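Local structure of lipid II:glycine glycyltransferase (Staphylococcus aureus, 6SNR) at residues A[230-235]-A[301-306]; A[179-184]-A[333-338]; A[190-195]-A[320-325]; A[171-176]-A[329-334]. The protein probably catalyses transfer of the first glycine of the pentaglycine bridge from glycyl-tRNA to the lysine side chain of lipid II during peptidoglycan synthesis. One frame throughout, in Å; residues are numbered along the deposited sequence.

The four contacts illustrate how the chemistry of a mixed sheet changes from strand pairing to the helices that cover it. Contact 1 is the strand pairing itself, with the most buried surface of the four and four backbone hydrogen bonds. Contacts 2 and 3 set helices 332-347 and 189-202 against that same sheet: contact 2 through a polar bond and a methyl over a ring, contact 3 mainly through apolar side chains. Contact 4 lies one layer further out, where helix 165-177 meets the beginning of helix 332-347, the helix also used in contact 2, and a water sits between two carbonyls. All four are partly buried. Contact 2 is the most central, its centre about 13 Å from that of the chain; the centre of contact 1 is farthest, about 20 Å from it.

Contact 1 of 4, residues A[230-235]-A[301-306]; sequences LVKLDP and GIYLSG
V231 and L233 join strand 302-306 through four backbone hydrogen bonds of an antiparallel pair. L304 N gives the shortest, 2.8 Å to V231 O, while L233 and I302 exchange a reciprocal N-H to carbonyl pair. L304, with its nearly helical backbone (phi -107°, psi -34°), is one residue too many and makes a beta bulge with S305 opposite V231. V231 N still reaches S305 O at 2.9 Å, although tilted from the carbonyl plane. S305 N and OG, however, are buried with no polar partner, and OG rests 3.1 Å from V231 CG2. On the other face of the sheet the Y303 ring is sandwiched by two CH-pi contacts. L230 CD1 lies over one side, 4.2 Å from the ring centroid, and K232 CE over the opposite side at 4.1 Å. A bend at chi3 (-131°) helps the lysine chain lie across the ring, its NZ going on to E300 O; Y303 OH bonds to E182. Beyond L233, D234 OD2, at the N-cap of the helix that opens the coiled-coil arm, bonds to E237 N. Strands 180-183 and 315-323 flank this pair, helix 332-347 covers V231 and S305, and L233 meets L294 of the returning arm helix.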
loop_
_atom_site.group_PDB
_atom_site.type_symbol
_atom_site.label_atom_id
_atom_site.label_comp_id
_atom_site.label_asym_id
_atom_site.label_seq_id
_atom_site.Cartn_x
_atom_site.Cartn_y
_atom_site.Cartn_z
ATOM N N LEU A 230 8.677 -5.416 -8.522
ATOM C CA LEU A 230 9.574 -4.633 -9.377
ATOM C C LEU A 230 9.046 -4.722 -10.820
ATOM O O LEU A 230 8.570 -5.804 -11.251
ATOM C CB LEU A 230 10.963 -5.226 -9.306
ATOM C CG LEU A 230 11.714 -5.159 -8.000
ATOM C CD1 LEU A 230 13.062 -5.850 -8.116
ATOM C CD2 LEU A 230 11.888 -3.718 -7.591
ATOM N N VAL A 231 9.157 -3.635 -11.567
ATOM C CA VAL A 231 8.703 -3.641 -12.992
ATOM C C VAL A 231 9.950 -3.572 -13.882
ATOM O O VAL A 231 10.770 -2.680 -13.712
ATOM C CB VAL A 231 7.793 -2.465 -13.302
ATOM C CG1 VAL A 231 7.365 -2.468 -14.774
ATOM C CG2 VAL A 231 6.556 -2.495 -12.394
ATOM N N LYS A 232 10.043 -4.527 -14.807
ATOM C CA LYS A 232 11.199 -4.710 -15.674
ATOM C C LYS A 232 10.802 -4.480 -17.149
ATOM O O LYS A 232 9.734 -4.892 -17.596
ATOM C CB LYS A 232 11.710 -6.132 -15.538
ATOM C CG LYS A 232 13.041 -6.371 -16.238
ATOM C CD LYS A 232 13.612 -7.722 -15.867
ATOM C CE LYS A 232 15.054 -7.603 -15.445
ATOM N NZ LYS A 232 15.673 -8.956 -15.465
ATOM N N LEU A 233 11.703 -3.851 -17.890
ATOM C CA LEU A 233 11.610 -3.789 -19.345
ATOM C C LEU A 233 12.729 -4.706 -19.815
ATOM O O LEU A 233 13.892 -4.427 -19.524
ATOM C CB LEU A 233 11.852 -2.372 -19.827
ATOM C CG LEU A 233 12.051 -2.229 -21.360
ATOM C CD1 LEU A 233 10.858 -2.839 -22.103
ATOM C CD2 LEU A 233 12.220 -0.763 -21.726
ATOM N N ASP A 234 12.376 -5.812 -20.458
ATOM C CA ASP A 234 13.369 -6.802 -20.871
ATOM C C ASP A 234 13.431 -6.850 -22.398
ATOM O O ASP A 234 12.493 -7.334 -23.032
ATOM C CB ASP A 234 13.042 -8.200 -20.386
ATOM C CG ASP A 234 14.209 -9.144 -20.578
ATOM O OD1 ASP A 234 15.236 -8.966 -19.880
ATOM O OD2 ASP A 234 14.144 -10.023 -21.458
ATOM N N PRO A 235 14.539 -6.381 -22.964
ATOM C CA PRO A 235 14.648 -6.359 -24.443
ATOM C C PRO A 235 14.518 -7.706 -25.117
ATOM O O PRO A 235 13.874 -7.790 -26.156
ATOM C CB PRO A 235 16.051 -5.821 -24.678
ATOM C CG PRO A 235 16.362 -5.009 -23.488
ATOM C CD PRO A 235 15.643 -5.652 -22.326
ATOM N N GLY A 301 17.925 -6.619 -18.996
ATOM C CA GLY A 301 16.824 -5.673 -18.776
ATOM C C GLY A 301 17.120 -4.577 -17.781
ATOM O O GLY A 301 18.218 -4.483 -17.223
ATOM N N ILE A 302 16.120 -3.729 -17.568
ATOM C CA ILE A 302 16.252 -2.596 -16.707
ATOM C C ILE A 302 14.983 -2.539 -15.875
ATOM O O ILE A 302 13.883 -2.769 -16.383
ATOM C CB ILE A 302 16.428 -1.279 -17.500
ATOM C CG1 ILE A 302 16.758 -0.110 -16.553
ATOM C CG2 ILE A 302 15.207 -0.952 -18.341
ATOM C CD1 ILE A 302 16.645 1.262 -17.187
ATOM N N TYR A 303 15.160 -2.258 -14.596
ATOM C CA TYR A 303 14.014 -2.050 -13.709
ATOM C C TYR A 303 13.623 -0.579 -13.702
ATOM O O TYR A 303 14.466 0.293 -13.550
ATOM C CB TYR A 303 14.362 -2.520 -12.298
ATOM C CG TYR A 303 14.409 -4.016 -12.186
ATOM C CD1 TYR A 303 13.252 -4.781 -12.215
ATOM C CD2 TYR A 303 15.615 -4.678 -12.026
ATOM C CE1 TYR A 303 13.267 -6.164 -12.113
ATOM C CE2 TYR A 303 15.648 -6.060 -11.912
ATOM C CZ TYR A 303 14.491 -6.809 -11.960
ATOM O OH TYR A 303 14.542 -8.197 -11.855
ATOM N N LEU A 304 12.315 -0.342 -13.835
ATOM C CA LEU A 304 11.730 0.969 -13.954
ATOM C C LEU A 304 10.984 1.477 -12.734
ATOM O O LEU A 304 10.913 2.682 -12.496
ATOM C CB LEU A 304 10.708 0.931 -15.104
ATOM C CG LEU A 304 11.270 0.592 -16.495
ATOM C CD1 LEU A 304 10.181 0.763 -17.534
ATOM C CD2 LEU A 304 12.490 1.428 -16.801
ATOM N N SER A 305 10.345 0.565 -12.005
ATOM C CA SER A 305 9.603 0.978 -10.821
ATOM C C SER A 305 9.589 -0.155 -9.812
ATOM O O SER A 305 9.926 -1.279 -10.127
ATOM C CB SER A 305 8.189 1.415 -11.161
ATOM O OG SER A 305 7.380 0.368 -11.638
ATOM N N GLY A 306 9.149 0.147 -8.601
ATOM C CA GLY A 306 9.056 -0.868 -7.552
ATOM C C GLY A 306 8.179 -0.363 -6.419
ATOM O O GLY A 306 7.903 0.859 -6.307
#

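Contact 2 of 4, residues A[179-184]-A[333-338]; sequences TTVERS and NHHMQY
The imidazole of H335 is held in two ways by T179 and V181 of segment 179-184: T179 meets its edge and V181 one of its faces. T179 OG1 lies near the ring plane and shares a hydrogen bond of 2.8 Å with H335 ND1. V181 CG2 stands almost exactly above the ring, 3.6 Å from its centroid and 4° off the normal, in a CH-pi contact. With an edge and a face both engaged, the rotation of the ring is well defined. Next to the bonded nitrogen, H335 CE1 comes within 3.2 Å of T179 O. The histidine reaches the strand because its CG extends anti to the backbone N (chi1 -162°), while V181 CG2, the methyl beside the valine's own N, points at the helix. M336 adds its backbone, with its N 4.2 Å from V181 CG2. Its thioether end leads on to S305 and A307. In the next shell, backbone bonds of T180 to K232 and of E182 to L230 fix the strand at the edge of the sheet. The local axes of 333-338 and strand 180-183 are inclined at 48°. Helix 332-347 also touches strands 226-233 and 302-312, and L175 of helix 165-177 packs on H335.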
loop_
_atom_site.group_PDB
_atom_site.type_symbol
_atom_site.label_atom_id
_atom_site.label_comp_id
_atom_site.label_asym_id
_atom_site.label_seq_id
_atom_site.Cartn_x
_atom_site.Cartn_y
_atom_site.Cartn_z
ATOM N N THR A 179 6.145 -4.087 -20.515
ATOM C CA THR A 179 6.859 -4.384 -19.244
ATOM C C THR A 179 6.287 -5.656 -18.602
ATOM O O THR A 179 5.203 -6.085 -18.950
ATOM C CB THR A 179 6.735 -3.218 -18.215
ATOM O OG1 THR A 179 5.358 -2.854 -18.017
ATOM C CG2 THR A 179 7.539 -1.989 -18.662
ATOM N N THR A 180 7.016 -6.232 -17.639
ATOM C CA THR A 180 6.506 -7.310 -16.796
ATOM C C THR A 180 6.617 -6.879 -15.327
ATOM O O THR A 180 7.525 -6.102 -14.947
ATOM C CB THR A 180 7.298 -8.625 -16.972
ATOM O OG1 THR A 180 8.681 -8.378 -16.753
ATOM C CG2 THR A 180 7.141 -9.156 -18.391
ATOM N N VAL A 181 5.662 -7.339 -14.540
ATOM C CA VAL A 181 5.703 -7.080 -13.076
ATOM C C VAL A 181 6.173 -8.365 -12.416
ATOM O O VAL A 181 5.572 -9.419 -12.624
ATOM C CB VAL A 181 4.341 -6.637 -12.575
ATOM C CG1 VAL A 181 4.412 -6.299 -11.096
ATOM C CG2 VAL A 181 3.860 -5.418 -13.384
ATOM N N GLU A 182 7.235 -8.253 -11.607
ATOM C CA GLU A 182 7.786 -9.377 -10.835
ATOM C C GLU A 182 7.480 -9.202 -9.338
ATOM O O GLU A 182 7.608 -8.102 -8.829
ATOM C CB GLU A 182 9.309 -9.411 -10.948
ATOM C CG GLU A 182 9.869 -9.710 -12.331
ATOM C CD GLU A 182 11.386 -9.595 -12.416
ATOM O OE1 GLU A 182 12.060 -9.216 -11.428
ATOM O OE2 GLU A 182 11.912 -9.869 -13.520
ATOM N N ARG A 183 7.086 -10.291 -8.680
ATOM C CA ARG A 183 7.107 -10.345 -7.200
ATOM C C ARG A 183 8.507 -10.745 -6.853
ATOM O O ARG A 183 8.950 -11.868 -7.196
ATOM C CB ARG A 183 6.068 -11.347 -6.651
ATOM C CG ARG A 183 5.879 -11.338 -5.128
ATOM C CD ARG A 183 5.247 -12.642 -4.650
ATOM N NE ARG A 183 6.285 -13.610 -4.291
ATOM C CZ ARG A 183 6.103 -14.922 -4.143
ATOM N NH1 ARG A 183 4.897 -15.465 -4.314
ATOM N NH2 ARG A 183 7.144 -15.699 -3.830
ATOM N N SER A 184 9.250 -9.836 -6.216
ATOM C CA SER A 184 10.679 -9.992 -5.978
ATOM C C SER A 184 10.964 -10.623 -4.598
ATOM O O SER A 184 10.057 -11.231 -3.996
ATOM C CB SER A 184 11.398 -8.656 -6.155
ATOM O OG SER A 184 12.822 -8.762 -6.202
ATOM N N ASN A 333 4.484 2.384 -13.529
ATOM C CA ASN A 333 3.728 2.538 -12.255
ATOM C C ASN A 333 2.277 2.106 -12.403
ATOM O O ASN A 333 1.699 1.517 -11.501
ATOM C CB ASN A 333 3.794 3.983 -11.756
ATOM C CG ASN A 333 5.219 4.413 -11.399
ATOM O OD1 ASN A 333 5.724 5.429 -11.864
ATOM N ND2 ASN A 333 5.860 3.638 -10.565
ATOM N N HIS A 334 1.671 2.357 -13.566
ATOM C CA HIS A 334 0.278 1.955 -13.788
ATOM C C HIS A 334 0.132 0.455 -13.911
ATOM O O HIS A 334 -0.824 -0.136 -13.371
ATOM C CB HIS A 334 -0.262 2.623 -15.083
ATOM C CG HIS A 334 -0.296 4.109 -15.011
ATOM N ND1 HIS A 334 0.834 4.886 -15.134
ATOM C CD2 HIS A 334 -1.315 4.969 -14.803
ATOM C CE1 HIS A 334 0.503 6.155 -15.019
ATOM N NE2 HIS A 334 -0.799 6.227 -14.823
ATOM N N HIS A 335 1.106 -0.184 -14.570
ATOM C CA HIS A 335 1.154 -1.627 -14.651
ATOM C C HIS A 335 1.314 -2.243 -13.251
ATOM O O HIS A 335 0.549 -3.137 -12.853
ATOM C CB HIS A 335 2.314 -2.061 -15.566
ATOM C CG HIS A 335 2.186 -3.455 -16.055
ATOM N ND1 HIS A 335 3.164 -4.083 -16.812
ATOM C CD2 HIS A 335 1.222 -4.372 -15.860
ATOM C CE1 HIS A 335 2.801 -5.322 -17.050
ATOM N NE2 HIS A 335 1.620 -5.520 -16.497
ATOM N N MET A 336 2.276 -1.667 -12.523
ATOM C CA MET A 336 2.566 -2.061 -11.124
ATOM C C MET A 336 1.347 -2.002 -10.198
ATOM O O MET A 336 1.008 -3.029 -9.541
ATOM C CB MET A 336 3.679 -1.192 -10.528
ATOM C CG MET A 336 4.405 -1.878 -9.376
ATOM S SD MET A 336 5.806 -0.864 -8.862
ATOM C CE MET A 336 5.128 0.674 -8.356
ATOM N N GLN A 337 0.654 -0.877 -10.219
ATOM C CA GLN A 337 -0.537 -0.693 -9.330
ATOM C C GLN A 337 -1.609 -1.732 -9.592
ATOM O O GLN A 337 -2.108 -2.382 -8.669
ATOM C CB GLN A 337 -1.153 0.684 -9.432
ATOM C CG GLN A 337 -0.322 1.782 -8.805
ATOM C CD GLN A 337 -0.178 1.630 -7.290
ATOM O OE1 GLN A 337 -0.976 0.934 -6.640
ATOM N NE2 GLN A 337 0.815 2.325 -6.725
ATOM N N TYR A 338 -2.005 -1.897 -10.851
ATOM C CA TYR A 338 -3.079 -2.814 -11.158
ATOM C C TYR A 338 -2.695 -4.262 -10.822
ATOM O O TYR A 338 -3.506 -5.023 -10.310
ATOM C CB TYR A 338 -3.444 -2.640 -12.663
ATOM C CG TYR A 338 -4.603 -3.490 -13.160
ATOM C CD1 TYR A 338 -5.864 -3.385 -12.593
ATOM C CD2 TYR A 338 -4.463 -4.331 -14.267
ATOM C CE1 TYR A 338 -6.959 -4.109 -13.067
ATOM C CE2 TYR A 338 -5.560 -5.058 -14.756
ATOM C CZ TYR A 338 -6.794 -4.940 -14.143
ATOM O OH TYR A 338 -7.901 -5.641 -14.599
#

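Contact 3 of 4, residues A[190-195]-A[320-325]; sequences KTFAEL and YGASSN
L195 and A322 mark where helix 189-202 lies on the mixed sheet of a GNAT-like (acetyltransferase-clan) alpha/beta fold, as in other FemABX proteins. The local axes of helix 190-195 and strand 320-323 pass 7.5 Å apart at 74°, so the helix runs across the strand and touches it over a short length. The backbones come nearest at L195 and S323, whose CA atoms are 5.3 Å apart. The small side chain of A322 permits this approach: its CB lies 3.5 Å from L195 C and, beside that, 3.7 Å from L195 CB. The two segments exchange no polar bond directly, but one turn further along the helix T199 OG1 bonds to both L195 O and S323 N, tying the two main chains together.

F192 widens the contact toward Y320. With CG anti to the backbone N (chi1 -175°), its ring reaches down to the strand and presents an edge, CZ lying 4.0 Å from Y320 CB. The two aromatic side chains cross at about a right angle, and both rings make edge-to-face pairs with F213; Y320 OH bonds to Y212. S323 faces away from the helix, where its OG makes a weak hydrogen bond with N333. At the other end of the contact L195 reaches S324, just past the strand, its CD2 3.7 Å from S324 N.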
loop_
_atom_site.group_PDB
_atom_site.type_symbol
_atom_site.label_atom_id
_atom_site.label_comp_id
_atom_site.label_asym_id
_atom_site.label_seq_id
_atom_site.Cartn_x
_atom_site.Cartn_y
_atom_site.Cartn_z
ATOM N N LYS A 190 17.778 -3.885 -3.163
ATOM C CA LYS A 190 18.884 -3.030 -3.596
ATOM C C LYS A 190 18.474 -2.222 -4.810
ATOM O O LYS A 190 18.660 -1.017 -4.812
ATOM C CB LYS A 190 20.161 -3.815 -3.884
ATOM C CG LYS A 190 20.934 -4.221 -2.632
ATOM C CD LYS A 190 22.227 -4.963 -2.959
ATOM C CE LYS A 190 23.141 -4.148 -3.872
ATOM N NZ LYS A 190 24.531 -4.695 -3.955
ATOM N N THR A 191 17.795 -2.877 -5.747
ATOM C CA THR A 191 17.127 -2.195 -6.869
ATOM C C THR A 191 16.092 -1.186 -6.355
ATOM O O THR A 191 16.048 -0.015 -6.766
ATOM C CB THR A 191 16.498 -3.236 -7.827
ATOM O OG1 THR A 191 17.543 -4.058 -8.400
ATOM C CG2 THR A 191 15.717 -2.527 -8.973
ATOM N N PHE A 192 15.246 -1.614 -5.424
ATOM C CA PHE A 192 14.259 -0.687 -4.880
ATOM C C PHE A 192 14.840 0.575 -4.253
ATOM O O PHE A 192 14.359 1.688 -4.434
ATOM C CB PHE A 192 13.415 -1.434 -3.837
ATOM C CG PHE A 192 12.289 -0.615 -3.305
ATOM C CD1 PHE A 192 11.224 -0.293 -4.121
ATOM C CD2 PHE A 192 12.313 -0.139 -2.000
ATOM C CE1 PHE A 192 10.178 0.453 -3.654
ATOM C CE2 PHE A 192 11.272 0.648 -1.535
ATOM C CZ PHE A 192 10.199 0.940 -2.346
ATOM N N ALA A 193 15.890 0.408 -3.452
ATOM C CA ALA A 193 16.475 1.574 -2.789
ATOM C C ALA A 193 17.052 2.562 -3.793
ATOM O O ALA A 193 17.010 3.781 -3.566
ATOM C CB ALA A 193 17.559 1.127 -1.808
ATOM N N GLU A 194 17.609 2.041 -4.887
ATOM C CA GLU A 194 18.137 2.872 -5.975
ATOM C C GLU A 194 17.017 3.687 -6.620
ATOM O O GLU A 194 17.150 4.887 -6.865
ATOM C CB GLU A 194 18.829 1.999 -7.036
ATOM C CG GLU A 194 20.128 1.341 -6.565
ATOM C CD GLU A 194 20.832 0.542 -7.657
ATOM O OE1 GLU A 194 21.117 1.133 -8.723
ATOM O OE2 GLU A 194 21.116 -0.667 -7.451
ATOM N N LEU A 195 15.894 3.030 -6.899
ATOM C CA LEU A 195 14.752 3.721 -7.448
ATOM C C LEU A 195 14.220 4.790 -6.490
ATOM O O LEU A 195 13.796 5.870 -6.903
ATOM C CB LEU A 195 13.644 2.703 -7.794
ATOM C CG LEU A 195 13.935 1.726 -8.925
ATOM C CD1 LEU A 195 12.864 0.651 -8.981
ATOM C CD2 LEU A 195 14.002 2.473 -10.250
ATOM N N TYR A 320 5.094 1.961 0.091
ATOM C CA TYR A 320 6.110 2.777 -0.538
ATOM C C TYR A 320 6.204 2.389 -2.008
ATOM O O TYR A 320 6.097 1.212 -2.338
ATOM C CB TYR A 320 7.504 2.548 0.093
ATOM C CG TYR A 320 7.673 3.059 1.505
ATOM C CD1 TYR A 320 7.898 4.387 1.739
ATOM C CD2 TYR A 320 7.662 2.179 2.596
ATOM C CE1 TYR A 320 8.055 4.881 3.039
ATOM C CE2 TYR A 320 7.810 2.648 3.899
ATOM C CZ TYR A 320 8.024 3.989 4.108
ATOM O OH TYR A 320 8.175 4.474 5.379
ATOM N N GLY A 321 6.429 3.378 -2.868
ATOM C CA GLY A 321 6.682 3.144 -4.301
ATOM C C GLY A 321 7.758 4.064 -4.852
ATOM O O GLY A 321 7.994 5.139 -4.287
ATOM N N ALA A 322 8.428 3.638 -5.916
ATOM C CA ALA A 322 9.548 4.413 -6.491
ATOM C C ALA A 322 9.610 4.146 -7.963
ATOM O O ALA A 322 9.180 3.079 -8.418
ATOM C CB ALA A 322 10.875 4.062 -5.824
ATOM N N SER A 323 10.137 5.105 -8.732
ATOM C CA SER A 323 10.315 4.859 -10.158
ATOM C C SER A 323 11.423 5.735 -10.711
ATOM O O SER A 323 11.689 6.804 -10.150
ATOM C CB SER A 323 9.005 5.114 -10.924
ATOM O OG SER A 323 8.544 6.445 -10.742
ATOM N N SER A 324 12.041 5.255 -11.789
ATOM C CA SER A 324 13.183 5.942 -12.412
ATOM C C SER A 324 12.703 6.996 -13.379
ATOM O O SER A 324 11.520 7.112 -13.646
ATOM C CB SER A 324 14.080 4.964 -13.157
ATOM O OG SER A 324 13.440 4.441 -14.302
ATOM N N ASN A 325 13.653 7.784 -13.877
ATOM C CA ASN A 325 13.370 8.813 -14.869
ATOM C C ASN A 325 13.332 8.286 -16.310
ATOM O O ASN A 325 13.008 9.037 -17.237
ATOM C CB ASN A 325 14.433 9.931 -14.755
ATOM C CG ASN A 325 14.406 10.647 -13.410
ATOM O OD1 ASN A 325 15.439 10.819 -12.767
ATOM N ND2 ASN A 325 13.243 11.130 -13.015
#

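Contact 4 of 4, residues A[171-176]-A[329-334]; sequences VRLALK and DFLPNH
A174 packs against L331, an example of one helix, here 165-177, lying beside the first turn of another, helix 332-347, with L331 at its N-cap position. The tight part is built round a single methyl. A174 CB touches L331 O at 3.5 Å, L331 CB at 3.8 Å and H334 CB at 3.9 Å, so the alanine fits against the first turn and lets the main chains close up. L331 has a left-handed backbone (phi 50°, psi 50°), which turns the chain from the preceding 3-10 segment into the helix. Its O takes a weak bond from H334 N. With chi1 near -54° the leucine CG swings away from its own carbonyl, and the CD1 branch of L331 reaches L173 CB, 3.8 Å away.

The contacts lengthen toward the ends. V171 stands further off, its CG2 4.3 Å from H334 CB, and also packs on F163, W377 and Y338. At the opposite end, where D329 and K176 are exposed to solvent, R177 NH1 holds D329 O. The carbonyls of A174 and F330 are both acceptors and need a donor between them. A water lies there, 2.8 Å from both A174 O and F330 O, placed to donate to either; with further acceptors near, it need not serve both at once.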
loop_
_atom_site.group_PDB
_atom_site.type_symbol
_atom_site.label_atom_id
_atom_site.label_comp_id
_atom_site.label_asym_id
_atom_site.label_seq_id
_atom_site.Cartn_x
_atom_site.Cartn_y
_atom_site.Cartn_z
ATOM N N VAL A 171 -3.890 2.517 -17.843
ATOM C CA VAL A 171 -3.688 1.144 -17.394
ATOM C C VAL A 171 -3.736 0.151 -18.571
ATOM O O VAL A 171 -2.896 -0.726 -18.675
ATOM C CB VAL A 171 -4.673 0.733 -16.271
ATOM C CG1 VAL A 171 -4.568 -0.749 -15.961
ATOM C CG2 VAL A 171 -4.420 1.587 -15.012
ATOM N N ARG A 172 -4.730 0.305 -19.463
ATOM C CA ARG A 172 -4.832 -0.588 -20.609
ATOM C C ARG A 172 -3.579 -0.475 -21.470
ATOM O O ARG A 172 -3.091 -1.479 -21.948
ATOM C CB ARG A 172 -6.089 -0.273 -21.424
ATOM C CG ARG A 172 -7.381 -0.632 -20.697
ATOM C CD ARG A 172 -8.556 -0.860 -21.660
ATOM N NE ARG A 172 -9.798 -0.971 -20.904
ATOM C CZ ARG A 172 -10.512 0.066 -20.486
ATOM N NH1 ARG A 172 -10.179 1.291 -20.834
ATOM N NH2 ARG A 172 -11.629 -0.152 -19.780
ATOM N N LEU A 173 -3.053 0.735 -21.646
ATOM C CA LEU A 173 -1.804 0.918 -22.397
ATOM C C LEU A 173 -0.649 0.244 -21.685
ATOM O O LEU A 173 0.152 -0.455 -22.272
ATOM C CB LEU A 173 -1.487 2.383 -22.606
ATOM C CG LEU A 173 -2.410 3.091 -23.597
ATOM C CD1 LEU A 173 -2.075 4.573 -23.601
ATOM C CD2 LEU A 173 -2.341 2.482 -24.998
ATOM N N ALA A 174 -0.599 0.415 -20.371
ATOM C CA ALA A 174 0.478 -0.194 -19.626
ATOM C C ALA A 174 0.540 -1.719 -19.746
ATOM O O ALA A 174 1.625 -2.306 -19.823
ATOM C CB ALA A 174 0.359 0.225 -18.154
ATOM N N LEU A 175 -0.618 -2.351 -19.770
ATOM C CA LEU A 175 -0.732 -3.806 -19.893
ATOM C C LEU A 175 -0.222 -4.273 -21.245
ATOM O O LEU A 175 0.243 -5.388 -21.352
ATOM C CB LEU A 175 -2.186 -4.254 -19.730
ATOM C CG LEU A 175 -2.815 -4.052 -18.355
ATOM C CD1 LEU A 175 -4.333 -4.287 -18.333
ATOM C CD2 LEU A 175 -2.074 -4.949 -17.373
ATOM N N LYS A 176 -0.282 -3.388 -22.242
ATOM C CA LYS A 176 0.115 -3.731 -23.630
ATOM C C LYS A 176 1.543 -3.359 -24.010
ATOM O O LYS A 176 2.099 -3.976 -24.920
ATOM C CB LYS A 176 -0.827 -3.059 -24.640
ATOM C CG LYS A 176 -2.271 -3.548 -24.608
ATOM C CD LYS A 176 -3.238 -2.475 -25.102
ATOM C CE LYS A 176 -3.168 -2.273 -26.609
ATOM N NZ LYS A 176 -3.990 -3.306 -27.315
ATOM N N ASP A 329 7.225 6.330 -20.813
ATOM C CA ASP A 329 6.151 5.999 -21.767
ATOM C C ASP A 329 5.663 4.553 -21.717
ATOM O O ASP A 329 4.605 4.237 -22.244
ATOM C CB ASP A 329 6.587 6.350 -23.209
ATOM C CG ASP A 329 6.442 7.819 -23.530
ATOM O OD1 ASP A 329 6.272 8.635 -22.594
ATOM O OD2 ASP A 329 6.493 8.162 -24.745
ATOM N N PHE A 330 6.385 3.672 -21.023
ATOM C CA PHE A 330 5.909 2.333 -20.810
ATOM C C PHE A 330 4.914 2.275 -19.647
ATOM O O PHE A 330 4.375 1.229 -19.395
ATOM C CB PHE A 330 7.098 1.410 -20.514
ATOM C CG PHE A 330 7.809 0.933 -21.753
ATOM C CD1 PHE A 330 8.731 1.744 -22.386
ATOM C CD2 PHE A 330 7.504 -0.310 -22.301
ATOM C CE1 PHE A 330 9.361 1.312 -23.551
ATOM C CE2 PHE A 330 8.135 -0.746 -23.460
ATOM C CZ PHE A 330 9.077 0.074 -24.067
ATOM N N LEU A 331 4.696 3.398 -18.977
ATOM C CA LEU A 331 3.733 3.504 -17.854
ATOM C C LEU A 331 3.922 2.398 -16.817
ATOM O O LEU A 331 2.959 1.733 -16.420
ATOM C CB LEU A 331 2.301 3.527 -18.368
ATOM C CG LEU A 331 2.081 4.634 -19.426
ATOM C CD1 LEU A 331 0.855 4.310 -20.259
ATOM C CD2 LEU A 331 1.982 5.993 -18.754
ATOM N N PRO A 332 5.166 2.195 -16.361
ATOM C CA PRO A 332 5.432 1.105 -15.408
ATOM C C PRO A 332 4.662 1.189 -14.088
ATOM O O PRO A 332 4.230 0.139 -13.621
ATOM C CB PRO A 332 6.933 1.184 -15.196
ATOM C CG PRO A 332 7.223 2.627 -15.347
ATOM C CD PRO A 332 6.344 3.067 -16.512
ATOM N N ASN A 333 4.484 2.384 -13.529
ATOM C CA ASN A 333 3.728 2.538 -12.255
ATOM C C ASN A 333 2.277 2.106 -12.403
ATOM O O ASN A 333 1.699 1.517 -11.501
ATOM C CB ASN A 333 3.794 3.983 -11.756
ATOM C CG ASN A 333 5.219 4.413 -11.399
ATOM O OD1 ASN A 333 5.724 5.429 -11.864
ATOM N ND2 ASN A 333 5.860 3.638 -10.565
ATOM N N HIS A 334 1.671 2.357 -13.566
ATOM C CA HIS A 334 0.278 1.955 -13.788
ATOM C C HIS A 334 0.132 0.455 -13.911
ATOM O O HIS A 334 -0.824 -0.136 -13.371
ATOM C CB HIS A 334 -0.262 2.623 -15.083
ATOM C CG HIS A 334 -0.296 4.109 -15.011
ATOM N ND1 HIS A 334 0.834 4.886 -15.134
ATOM C CD2 HIS A 334 -1.315 4.969 -14.803
ATOM C CE1 HIS A 334 0.503 6.155 -15.019
ATOM N NE2 HIS A 334 -0.799 6.227 -14.823
HETATM O O HOH W 1 4.275 -1.489 -19.943
#